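Cel44C (Paenibacillus polymyxa, PDB 2YIH) hydrolyses internal beta-1,4-glucan linkages of xyloglucan and cellulose-type chains as a family 44 glycoside hydrolase, here represented by its family 44 module. Local coordinates at residues A[283-288]-A[359-364]; A[29-34]-A[42-47]. The protein carries 8 engineered substitutions. One frame throughout, in Å; residues are numbered along the deposited sequence.

Contact 1: residues A[283-288]-A[359-364]; sequences VHWYPE and YSYGGE. With BGC (beta-D-glucopyranose), chain B.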
loop_
_atom_site.group_PDB
_atom_site.type_symbol
_atom_site.label_atom_id
_atom_site.label_comp_id
_atom_site.label_asym_id
_atom_site.label_seq_id
_atom_site.Cartn_x
_atom_site.Cartn_y
_atom_site.Cartn_z
ATOM N N VAL A 283 -7.078 -2.576 -1.944
ATOM C CA VAL A 283 -7.304 -1.544 -2.977
ATOM C C VAL A 283 -6.029 -0.755 -3.322
ATOM O O VAL A 283 -5.075 -0.687 -2.537
ATOM C CB VAL A 283 -8.396 -0.541 -2.539
ATOM C CG1 VAL A 283 -9.720 -1.260 -2.310
ATOM C CG2 VAL A 283 -7.974 0.232 -1.292
ATOM N N HIS A 284 -6.023 -0.183 -4.528
ATOM C CA HIS A 284 -5.072 0.874 -4.891
ATOM C C HIS A 284 -5.770 2.240 -4.874
ATOM O O HIS A 284 -6.963 2.338 -5.150
ATOM C CB HIS A 284 -4.508 0.570 -6.283
ATOM C CG HIS A 284 -3.751 -0.725 -6.323
ATOM N ND1 HIS A 284 -3.247 -1.274 -7.485
ATOM C CD2 HIS A 284 -3.357 -1.543 -5.314
ATOM C CE1 HIS A 284 -2.595 -2.389 -7.194
ATOM N NE2 HIS A 284 -2.643 -2.572 -5.879
ATOM N N TRP A 285 -5.003 3.279 -4.587
ATOM C CA TRP A 285 -5.574 4.624 -4.461
ATOM C C TRP A 285 -4.596 5.673 -4.984
ATOM O O TRP A 285 -3.617 6.028 -4.308
ATOM C CB TRP A 285 -5.916 4.882 -2.995
ATOM C CG TRP A 285 -6.503 6.249 -2.734
ATOM C CD1 TRP A 285 -5.890 7.289 -2.112
ATOM C CD2 TRP A 285 -7.856 6.666 -2.979
ATOM N NE1 TRP A 285 -6.765 8.361 -1.998
ATOM C CE2 TRP A 285 -7.976 8.003 -2.521
ATOM C CE3 TRP A 285 -8.976 6.049 -3.561
ATOM C CZ2 TRP A 285 -9.197 8.716 -2.575
ATOM C CZ3 TRP A 285 -10.200 6.779 -3.628
ATOM C CH2 TRP A 285 -10.278 8.095 -3.172
ATOM N N TYR A 286 -4.839 6.139 -6.212
ATOM C CA TYR A 286 -4.091 7.256 -6.748
ATOM C C TYR A 286 -5.044 8.438 -6.761
ATOM O O TYR A 286 -6.051 8.426 -7.496
ATOM C CB TYR A 286 -3.600 6.925 -8.158
ATOM C CG TYR A 286 -2.689 5.729 -8.176
ATOM C CD1 TYR A 286 -1.394 5.813 -7.665
ATOM C CD2 TYR A 286 -3.147 4.486 -8.622
ATOM C CE1 TYR A 286 -0.550 4.721 -7.700
ATOM C CE2 TYR A 286 -2.296 3.383 -8.646
ATOM C CZ TYR A 286 -1.000 3.536 -8.167
ATOM O OH TYR A 286 -0.139 2.482 -8.191
ATOM N N PRO A 287 -4.783 9.436 -5.909
ATOM C CA PRO A 287 -5.709 10.576 -5.805
ATOM C C PRO A 287 -6.054 11.160 -7.174
ATOM O O PRO A 287 -5.160 11.301 -8.038
ATOM C CB PRO A 287 -4.925 11.586 -4.940
ATOM C CG PRO A 287 -4.092 10.697 -4.013
ATOM C CD PRO A 287 -3.713 9.470 -4.886
ATOM N N GLU A 288 -7.346 11.425 -7.395
ATOM C CA GLU A 288 -7.797 12.197 -8.547
ATOM C C GLU A 288 -7.834 13.689 -8.235
ATOM O O GLU A 288 -8.188 14.490 -9.108
ATOM C CB GLU A 288 -9.184 11.729 -9.006
ATOM C CG GLU A 288 -9.192 10.291 -9.545
ATOM C CD GLU A 288 -8.829 10.194 -11.030
ATOM O OE1 GLU A 288 -8.330 11.182 -11.609
ATOM O OE2 GLU A 288 -9.066 9.127 -11.630
ATOM N N TYR A 359 -0.195 3.187 -3.930
ATOM C CA TYR A 359 -0.701 4.565 -3.852
ATOM C C TYR A 359 0.457 5.540 -3.954
ATOM O O TYR A 359 1.599 5.197 -3.650
ATOM C CB TYR A 359 -1.476 4.787 -2.533
ATOM C CG TYR A 359 -0.605 4.901 -1.271
ATOM C CD1 TYR A 359 -0.143 3.757 -0.603
ATOM C CD2 TYR A 359 -0.268 6.155 -0.762
ATOM C CE1 TYR A 359 0.668 3.872 0.534
ATOM C CE2 TYR A 359 0.504 6.280 0.375
ATOM C CZ TYR A 359 0.962 5.149 1.018
ATOM O OH TYR A 359 1.692 5.289 2.184
ATOM N N SER A 360 0.140 6.791 -4.252
ATOM C CA SER A 360 1.141 7.866 -4.262
ATOM C C SER A 360 0.386 9.174 -4.329
ATOM O O SER A 360 -0.658 9.246 -4.989
ATOM C CB SER A 360 2.031 7.772 -5.518
ATOM O OG SER A 360 2.824 8.953 -5.617
ATOM N N TYR A 361 0.955 10.209 -3.716
ATOM C CA TYR A 361 0.410 11.559 -3.773
ATOM C C TYR A 361 1.226 12.458 -4.716
ATOM O O TYR A 361 1.007 13.673 -4.770
ATOM C CB TYR A 361 0.303 12.146 -2.347
ATOM C CG TYR A 361 -0.893 11.589 -1.635
ATOM C CD1 TYR A 361 -0.932 10.235 -1.243
ATOM C CD2 TYR A 361 -2.030 12.368 -1.445
ATOM C CE1 TYR A 361 -2.085 9.655 -0.703
ATOM C CE2 TYR A 361 -3.203 11.808 -0.870
ATOM C CZ TYR A 361 -3.209 10.448 -0.512
ATOM O OH TYR A 361 -4.342 9.885 0.020
ATOM N N GLY A 362 2.161 11.859 -5.455
ATOM C CA GLY A 362 2.976 12.633 -6.397
ATOM C C GLY A 362 3.903 13.633 -5.676
ATOM O O GLY A 362 4.125 13.536 -4.465
ATOM N N GLY A 363 4.481 14.563 -6.427
ATOM C CA GLY A 363 5.424 15.523 -5.820
ATOM C C GLY A 363 6.596 14.833 -5.133
ATOM O O GLY A 363 7.028 15.248 -4.040
ATOM N N GLU A 364 7.155 13.827 -5.810
ATOM C CA GLU A 364 8.112 12.897 -5.197
ATOM C C GLU A 364 9.369 13.600 -4.727
ATOM O O GLU A 364 10.012 13.157 -3.796
ATOM C CB GLU A 364 8.498 11.798 -6.208
ATOM C CG GLU A 364 7.313 10.922 -6.599
ATOM C CD GLU A 364 6.452 11.476 -7.746
ATOM O OE1 GLU A 364 6.666 12.607 -8.234
ATOM O OE2 GLU A 364 5.517 10.766 -8.136
HETATM C C2 BGC B . -7.708 6.831 -14.053
HETATM C C3 BGC B . -6.357 6.351 -14.574
HETATM C C4 BGC B . -6.422 4.861 -14.986
HETATM C C5 BGC B . -7.592 4.742 -15.966
HETATM C C6 BGC B . -7.813 3.345 -16.534
HETATM C C1 BGC B . -8.820 6.551 -15.040
HETATM O O2 BGC B . -7.715 8.244 -13.795
HETATM O O3 BGC B . -5.428 6.486 -13.505
HETATM O O4 BGC B . -5.150 4.400 -15.510
HETATM O O5 BGC B . -8.827 5.148 -15.347
HETATM O O6 BGC B . -8.828 3.425 -17.536
HETATM O O HOH W 1 -6.618 11.227 -0.699
#
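Pro287 lies over one face of the Tyr361 ring. Its CG stands 3.6 Å from the centroid of that ring, 18° off the normal and shifted toward the rim, which makes a CH-pi contact. The two side chains cross at about a right angle. The Tyr359 atom CD2 sits at the edge of the same Tyr361 ring. The indole of Trp285 meets Tyr361 OH at its own edge, in plane. Trp285 NE1 and Tyr361 OH are 3.5 Å apart, and a water joins them: NE1 donates to it over 3.2 Å, and OH lies 2.7 Å from it. The Trp285 side chain reaches this point with CG anti to the backbone N (chi1 179°). These groups join the ends of strands 280-285 and 353-359 and the loops after them; the strands are neighbours in the parallel eight-stranded beta/alpha barrel. Tyr286 CE1 packs on Tyr359 CA at 3.9 Å, and Tyr286 OH is hydrogen-bonded to Ser358 OG. After Tyr359 the chain makes an ST turn, with Gly362 N donating to Ser360 OG. Past Pro287, Glu288 turns to the bound glycan: its OE2 accepts from O2 of a beta-D-glucopyranose at 2.7 Å and also from Trp326 NE1.

Contact 2: residues A[29-34]-A[42-47]; sequences GTNQDL and ARRLGG. With EDO (1,2-ethanediol), chain L.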
loop_
_atom_site.group_PDB
_atom_site.type_symbol
_atom_site.label_atom_id
_atom_site.label_comp_id
_atom_site.label_asym_id
_atom_site.label_seq_id
_atom_site.Cartn_x
_atom_site.Cartn_y
_atom_site.Cartn_z
ATOM N N GLY A 29 5.220 0.650 4.340
ATOM C CA GLY A 29 5.437 -0.394 3.369
ATOM C C GLY A 29 5.651 0.192 2.008
ATOM O O GLY A 29 5.246 1.322 1.731
ATOM N N THR A 30 6.228 -0.609 1.124
ATOM C CA THR A 30 6.474 -0.094 -0.212
ATOM C C THR A 30 6.357 -1.195 -1.253
ATOM O O THR A 30 6.272 -2.386 -0.913
ATOM C CB THR A 30 7.854 0.622 -0.292
ATOM O OG1 THR A 30 7.922 1.382 -1.526
ATOM C CG2 THR A 30 8.997 -0.425 -0.210
ATOM N N ASN A 31 6.293 -0.760 -2.513
ATOM C CA ASN A 31 6.430 -1.640 -3.663
ATOM C C ASN A 31 7.889 -1.644 -4.077
ATOM O O ASN A 31 8.658 -2.474 -3.597
ATOM C CB ASN A 31 5.506 -1.152 -4.793
ATOM C CG ASN A 31 4.082 -1.583 -4.559
ATOM O OD1 ASN A 31 3.740 -2.739 -4.831
ATOM N ND2 ASN A 31 3.256 -0.694 -4.001
ATOM N N GLN A 32 8.302 -0.646 -4.857
ATOM C CA GLN A 32 9.731 -0.518 -5.187
ATOM C C GLN A 32 10.495 -0.169 -3.939
ATOM O O GLN A 32 10.066 0.701 -3.168
ATOM C CB GLN A 32 9.937 0.619 -6.201
ATOM C CG GLN A 32 9.207 0.380 -7.537
ATOM C CD GLN A 32 7.814 0.956 -7.547
ATOM O OE1 GLN A 32 7.239 1.280 -6.506
ATOM N NE2 GLN A 32 7.266 1.129 -8.750
ATOM N N ASP A 33 11.624 -0.825 -3.693
ATOM C CA ASP A 33 12.489 -0.303 -2.644
ATOM C C ASP A 33 12.947 1.119 -2.958
ATOM O O ASP A 33 13.207 1.447 -4.117
ATOM C CB ASP A 33 13.699 -1.221 -2.428
ATOM C CG ASP A 33 13.286 -2.601 -1.967
ATOM O OD1 ASP A 33 12.412 -2.688 -1.078
ATOM O OD2 ASP A 33 13.888 -3.567 -2.449
ATOM N N LEU A 34 13.043 1.964 -1.938
ATOM C CA LEU A 34 13.488 3.362 -2.126
ATOM C C LEU A 34 14.991 3.485 -1.841
ATOM O O LEU A 34 15.783 2.705 -2.392
ATOM C CB LEU A 34 12.616 4.330 -1.291
ATOM C CG LEU A 34 11.114 4.247 -1.625
ATOM C CD1 LEU A 34 10.259 5.183 -0.732
ATOM C CD2 LEU A 34 10.851 4.592 -3.096
ATOM N N ALA A 42 7.146 -3.583 5.586
ATOM C CA ALA A 42 6.398 -4.421 4.638
ATOM C C ALA A 42 6.859 -4.151 3.209
ATOM O O ALA A 42 7.056 -3.014 2.829
ATOM C CB ALA A 42 4.866 -4.157 4.756
ATOM N N ARG A 43 7.012 -5.215 2.429
ATOM C CA ARG A 43 7.390 -5.092 1.012
ATOM C C ARG A 43 6.406 -5.877 0.165
ATOM O O ARG A 43 6.007 -6.979 0.557
ATOM C CB ARG A 43 8.836 -5.613 0.818
ATOM C CG ARG A 43 9.836 -4.707 1.562
ATOM C CD ARG A 43 11.281 -5.244 1.502
ATOM N NE ARG A 43 11.858 -5.209 0.150
ATOM C CZ ARG A 43 12.221 -6.290 -0.533
ATOM N NH1 ARG A 43 11.921 -7.506 -0.081
ATOM N NH2 ARG A 43 12.846 -6.159 -1.686
ATOM N N ARG A 44 6.041 -5.350 -1.012
ATOM C CA ARG A 44 5.086 -6.018 -1.901
ATOM C C ARG A 44 5.770 -6.275 -3.231
ATOM O O ARG A 44 6.429 -5.390 -3.769
ATOM C CB ARG A 44 3.890 -5.102 -2.156
ATOM C CG ARG A 44 2.929 -5.591 -3.275
ATOM C CD ARG A 44 1.666 -4.754 -3.202
ATOM N NE ARG A 44 0.664 -5.147 -4.215
ATOM C CZ ARG A 44 0.492 -4.539 -5.385
ATOM N NH1 ARG A 44 1.377 -3.632 -5.829
ATOM N NH2 ARG A 44 -0.542 -4.903 -6.167
ATOM N N LEU A 45 5.527 -7.466 -3.783
ATOM C CA LEU A 45 5.928 -7.776 -5.158
ATOM C C LEU A 45 4.606 -7.858 -5.944
ATOM O O LEU A 45 3.911 -8.882 -5.908
ATOM C CB LEU A 45 6.705 -9.101 -5.207
ATOM C CG LEU A 45 7.143 -9.525 -6.617
ATOM C CD1 LEU A 45 8.116 -8.516 -7.210
ATOM C CD2 LEU A 45 7.781 -10.901 -6.569
ATOM N N GLY A 46 4.293 -6.787 -6.641
ATOM C CA GLY A 46 2.979 -6.682 -7.296
ATOM C C GLY A 46 2.974 -5.629 -8.356
ATOM O O GLY A 46 4.022 -5.231 -8.826
ATOM N N GLY A 47 1.781 -5.271 -8.829
ATOM C CA GLY A 47 1.670 -4.386 -9.974
ATOM C C GLY A 47 1.562 -5.106 -11.305
ATOM O O GLY A 47 1.477 -6.328 -11.360
HETATM C C1 EDO L . 7.074 -5.630 -9.846
HETATM O O1 EDO L . 5.839 -5.651 -10.576
HETATM C C2 EDO L . 7.963 -4.594 -10.522
HETATM O O2 EDO L . 7.399 -3.301 -10.306
HETATM O O HOH W 2 5.717 -4.268 -6.150
#
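Asp33 and Arg43 meet edge to edge with their flat ends nearly coplanar, 17° apart. The contact joins strands 29-30 and 42-45, the first two parallel strands of the beta/alpha barrel. Arg43 grips the carboxylate side-on with two nitrogens. NE binds Asp33 OD1 at 2.9 Å, almost straight at 174°, and NH2 binds Asp33 OD2. Each oxygen uses its syn lone pair, so the two bonds hold the two groups nearly in one plane. The Arg43 chain bends at chi3 (67°), which turns its end toward Asp33. The remaining nitrogen, NH1, is hydrogen-bonded to Phe95 O and Ser99 OG of helix 90-102. The salt bridge thus also ties the loop after strand 29-30 to that helix.

Asn31 and Arg44 are set differently. Their side chains run side by side and point the same way, but the amide and guanidinium planes are nearly perpendicular. Arg44 is extended from CG to NE, so its chain passes along Asn31 OD1 before NH1 binds that oxygen at 2.7 Å. The oxygen lies in the guanidinium plane. Asn31 ND2 is held by Tyr390 O and Thr357 O, which fixes the rotation of the amide. Between these two pairs the backbones are bonded from Thr30 N to Ala42 O and from Arg44 N to Thr30 O. Gly46 CA rests over the centre of the Arg44 guanidinium, 3.7 Å above its plane. A water lies 2.8 Å from Asn31 OD1 and 2.7 Å from Arg44 O and accepts from Gly46 N at 2.9 Å.

Both contacts belong to the same closed barrel, with centres 14 Å apart. Contact 2 joins strands 29-30 and 42-45, contact 1 the ends of strands 280-285 and 353-359. They meet where His284 NE2 lies 3.2 Å from Arg44 NH2. Thr357 also links them: its backbone O accepts from Asn31 ND2, and its OG1 makes a weak hydrogen bond with His284 NE2. His284 ND1 is hydrogen-bonded to Glu187 OE2 of the glycan pocket. Contact 1 supplies Tyr286 and Glu288 to that pocket. The nearest atoms of the Tyr286 side chain and another beta-D-glucopyranose are about 3 Å apart. Contact 2 stands farther off: the side chain of Arg44 is about 9 Å, nearest atoms, from a bound beta-D-glucopyranose.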